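Long-range contact in uracil-DNA glycosylase (Epstein-Barr virus, PDB 6LYJ), which belongs to the uracil-DNA glycosylase superfamily and is built round a four-stranded parallel beta-sheet flanked by helices: residues F44-V55 and I165-H173. Residues are numbered along the deposited sequence; the frame is centred on the assembly and turned at random.
Sequences FQRKLAAVIACV and IGWAWFTDH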
# COMPACT_ATOMS: atom_id res chain seq x y z
N PHE A 44 11.06 25.82 -2.74
CA PHE A 44 10.57 24.45 -2.82
C PHE A 44 11.58 23.54 -3.50
O PHE A 44 11.72 22.36 -3.13
CB PHE A 44 9.22 24.38 -3.54
CG PHE A 44 8.04 24.63 -2.64
CD1 PHE A 44 8.20 25.28 -1.43
CD2 PHE A 44 6.78 24.16 -2.99
CE1 PHE A 44 7.12 25.49 -0.59
CE2 PHE A 44 5.70 24.37 -2.15
CZ PHE A 44 5.87 25.03 -0.95
N GLN A 45 12.30 24.06 -4.49
CA GLN A 45 13.39 23.30 -5.09
C GLN A 45 14.44 22.94 -4.04
O GLN A 45 14.91 21.80 -3.99
CB GLN A 45 14.05 24.09 -6.22
CG GLN A 45 13.18 24.31 -7.44
CD GLN A 45 13.84 25.23 -8.46
OE1 GLN A 45 14.97 24.99 -8.88
NE2 GLN A 45 13.13 26.28 -8.85
N ARG A 46 14.79 23.90 -3.17
CA ARG A 46 15.79 23.63 -2.15
C ARG A 46 15.28 22.63 -1.12
O ARG A 46 16.04 21.79 -0.64
CB ARG A 46 16.21 24.94 -1.49
CG ARG A 46 17.12 25.79 -2.36
CD ARG A 46 17.34 27.17 -1.78
NE ARG A 46 17.98 27.14 -0.46
CZ ARG A 46 18.26 28.22 0.26
NH1 ARG A 46 17.96 29.41 -0.22
NH2 ARG A 46 18.84 28.12 1.44
N LYS A 47 14.00 22.71 -0.76
CA LYS A 47 13.42 21.76 0.19
C LYS A 47 13.42 20.34 -0.37
O LYS A 47 13.76 19.37 0.33
CB LYS A 47 12.01 22.21 0.58
CG LYS A 47 11.99 23.49 1.40
CD LYS A 47 10.62 24.17 1.37
CE LYS A 47 9.59 23.38 2.14
NZ LYS A 47 9.95 23.28 3.58
N LEU A 48 13.04 20.19 -1.65
CA LEU A 48 13.12 18.88 -2.28
C LEU A 48 14.57 18.38 -2.34
O LEU A 48 14.85 17.21 -2.05
CB LEU A 48 12.51 18.93 -3.68
CG LEU A 48 12.66 17.66 -4.52
CD1 LEU A 48 12.05 16.46 -3.81
CD2 LEU A 48 12.04 17.86 -5.90
N ALA A 49 15.50 19.26 -2.75
CA ALA A 49 16.91 18.89 -2.77
C ALA A 49 17.38 18.45 -1.39
O ALA A 49 18.20 17.53 -1.28
CB ALA A 49 17.76 20.07 -3.26
N ALA A 50 16.85 19.06 -0.33
CA ALA A 50 17.25 18.70 1.02
C ALA A 50 16.73 17.31 1.39
O ALA A 50 17.42 16.55 2.07
CB ALA A 50 16.75 19.75 2.02
N VAL A 51 15.51 16.98 0.96
CA VAL A 51 15.01 15.63 1.22
C VAL A 51 15.86 14.60 0.48
O VAL A 51 16.22 13.54 1.03
CB VAL A 51 13.53 15.52 0.83
CG1 VAL A 51 13.00 14.13 1.17
CG2 VAL A 51 12.71 16.59 1.54
N ILE A 52 16.17 14.88 -0.79
CA ILE A 52 17.04 14.01 -1.57
C ILE A 52 18.39 13.83 -0.88
O ILE A 52 18.93 12.72 -0.82
CB ILE A 52 17.19 14.57 -3.00
CG1 ILE A 52 15.86 14.45 -3.74
CG2 ILE A 52 18.31 13.85 -3.75
CD1 ILE A 52 15.82 15.19 -5.05
N ALA A 53 18.95 14.92 -0.35
CA ALA A 53 20.23 14.84 0.34
C ALA A 53 20.12 13.99 1.60
O ALA A 53 21.05 13.24 1.94
CB ALA A 53 20.73 16.25 0.67
N CYS A 54 19.02 14.13 2.34
CA CYS A 54 18.80 13.30 3.52
C CYS A 54 18.82 11.82 3.15
O CYS A 54 19.47 11.01 3.83
CB CYS A 54 17.47 13.67 4.18
SG CYS A 54 17.04 12.65 5.61
N VAL A 55 18.10 11.46 2.09
CA VAL A 55 18.10 10.06 1.66
C VAL A 55 19.50 9.62 1.26
O VAL A 55 19.93 8.49 1.55
CB VAL A 55 17.09 9.84 0.51
CG1 VAL A 55 17.12 8.39 0.04
CG2 VAL A 55 15.68 10.22 0.96
N ILE A 165 10.94 12.23 6.86
CA ILE A 165 12.12 12.91 6.33
C ILE A 165 11.77 13.96 5.29
O ILE A 165 12.68 14.61 4.75
CB ILE A 165 13.13 11.89 5.77
CG1 ILE A 165 12.56 11.22 4.52
CG2 ILE A 165 13.48 10.86 6.83
CD1 ILE A 165 13.55 10.32 3.83
N GLY A 166 10.49 14.16 5.00
CA GLY A 166 10.06 15.22 4.12
C GLY A 166 9.39 14.76 2.84
O GLY A 166 8.99 15.62 2.04
N TRP A 167 9.26 13.45 2.59
CA TRP A 167 8.57 13.01 1.37
C TRP A 167 7.10 13.43 1.38
O TRP A 167 6.54 13.73 0.32
CB TRP A 167 8.69 11.49 1.21
CG TRP A 167 10.03 11.00 0.72
CD1 TRP A 167 10.80 10.02 1.29
CD2 TRP A 167 10.75 11.45 -0.44
NE1 TRP A 167 11.95 9.84 0.56
CE2 TRP A 167 11.94 10.71 -0.50
CE3 TRP A 167 10.50 12.42 -1.42
CZ2 TRP A 167 12.89 10.90 -1.51
CZ3 TRP A 167 11.44 12.61 -2.42
CH2 TRP A 167 12.62 11.85 -2.46
N ALA A 168 6.46 13.41 2.55
CA ALA A 168 5.03 13.69 2.61
C ALA A 168 4.71 15.11 2.16
O ALA A 168 3.71 15.33 1.46
CB ALA A 168 4.50 13.45 4.03
N TRP A 169 5.55 16.08 2.52
CA TRP A 169 5.39 17.43 2.00
C TRP A 169 5.43 17.44 0.47
O TRP A 169 4.58 18.06 -0.18
CB TRP A 169 6.47 18.35 2.57
CG TRP A 169 6.73 19.55 1.73
CD1 TRP A 169 6.02 20.72 1.74
CD2 TRP A 169 7.74 19.70 0.73
NE1 TRP A 169 6.55 21.59 0.82
CE2 TRP A 169 7.60 20.99 0.18
CE3 TRP A 169 8.76 18.87 0.25
CZ2 TRP A 169 8.44 21.46 -0.83
CZ3 TRP A 169 9.58 19.34 -0.75
CH2 TRP A 169 9.42 20.63 -1.28
N PHE A 170 6.39 16.72 -0.11
CA PHE A 170 6.55 16.74 -1.56
C PHE A 170 5.37 16.09 -2.26
O PHE A 170 4.82 16.64 -3.22
CB PHE A 170 7.86 16.06 -1.96
CG PHE A 170 8.02 15.88 -3.45
CD1 PHE A 170 8.11 16.99 -4.28
CD2 PHE A 170 8.07 14.62 -4.01
CE1 PHE A 170 8.25 16.83 -5.66
CE2 PHE A 170 8.22 14.46 -5.39
CZ PHE A 170 8.30 15.57 -6.21
N THR A 171 4.97 14.89 -1.81
CA THR A 171 3.88 14.20 -2.49
C THR A 171 2.53 14.88 -2.24
O THR A 171 1.68 14.87 -3.14
CB THR A 171 3.83 12.72 -2.07
OG1 THR A 171 3.78 12.60 -0.65
CG2 THR A 171 5.06 11.99 -2.60
N ASP A 172 2.33 15.48 -1.07
CA ASP A 172 1.17 16.35 -0.87
C ASP A 172 1.13 17.45 -1.92
O ASP A 172 0.08 17.73 -2.51
CB ASP A 172 1.19 16.96 0.53
CG ASP A 172 0.64 16.04 1.61
OD1 ASP A 172 0.22 14.91 1.29
OD2 ASP A 172 0.65 16.45 2.78
N HIS A 173 2.27 18.12 -2.13
CA HIS A 173 2.30 19.20 -3.10
C HIS A 173 2.02 18.68 -4.50
O HIS A 173 1.30 19.32 -5.28
CB HIS A 173 3.65 19.92 -3.04
CG HIS A 173 3.76 21.10 -3.94
ND1 HIS A 173 3.10 22.29 -3.70
CD2 HIS A 173 4.48 21.30 -5.07
CE1 HIS A 173 3.40 23.16 -4.66
NE2 HIS A 173 4.23 22.58 -5.50
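Trp169 turns the edge of its indole onto the face of Phe44, with CZ2 3.7 Å from Phe44 CG and the planes at 84°, a T-shaped pair. Phe44 in turn points its own edge at the face of His173, its CE2 3.6 Å from His173 CE1, which makes the three rings an aromatic cluster. Bends late in the Lys47 chain lay CE over the indole face and bring NZ 4.8 Å from the centroid of the five-membered ring of Trp169, in cation-pi geometry. Farther along, Val51 CG1 sits over the centre of the six-membered ring of Trp167, 3.8 Å from its centroid, while Leu48 CD1 lies above the face of Phe170, both as CH-pi contacts. The glycine N-cap Gly166 lies against Val51, the two CA atoms 5.8 Å apart, and Val55 CG2 meets Ile165 CD1 at 3.6 Å. In the second shell, Trp167 NE1 donates to Thr153 OG1, a bond that helps hold the indole against Val51 CG1. The axes of segments 44-55 and 167-173 approach to 10.2 Å with their N-to-C directions 135° apart, nearer antiparallel than parallel. No hydrogen bond links the two segments; cohesion probably comes mainly from apolar and aromatic packing, with a modest cation-pi term from solvent-exposed Lys47.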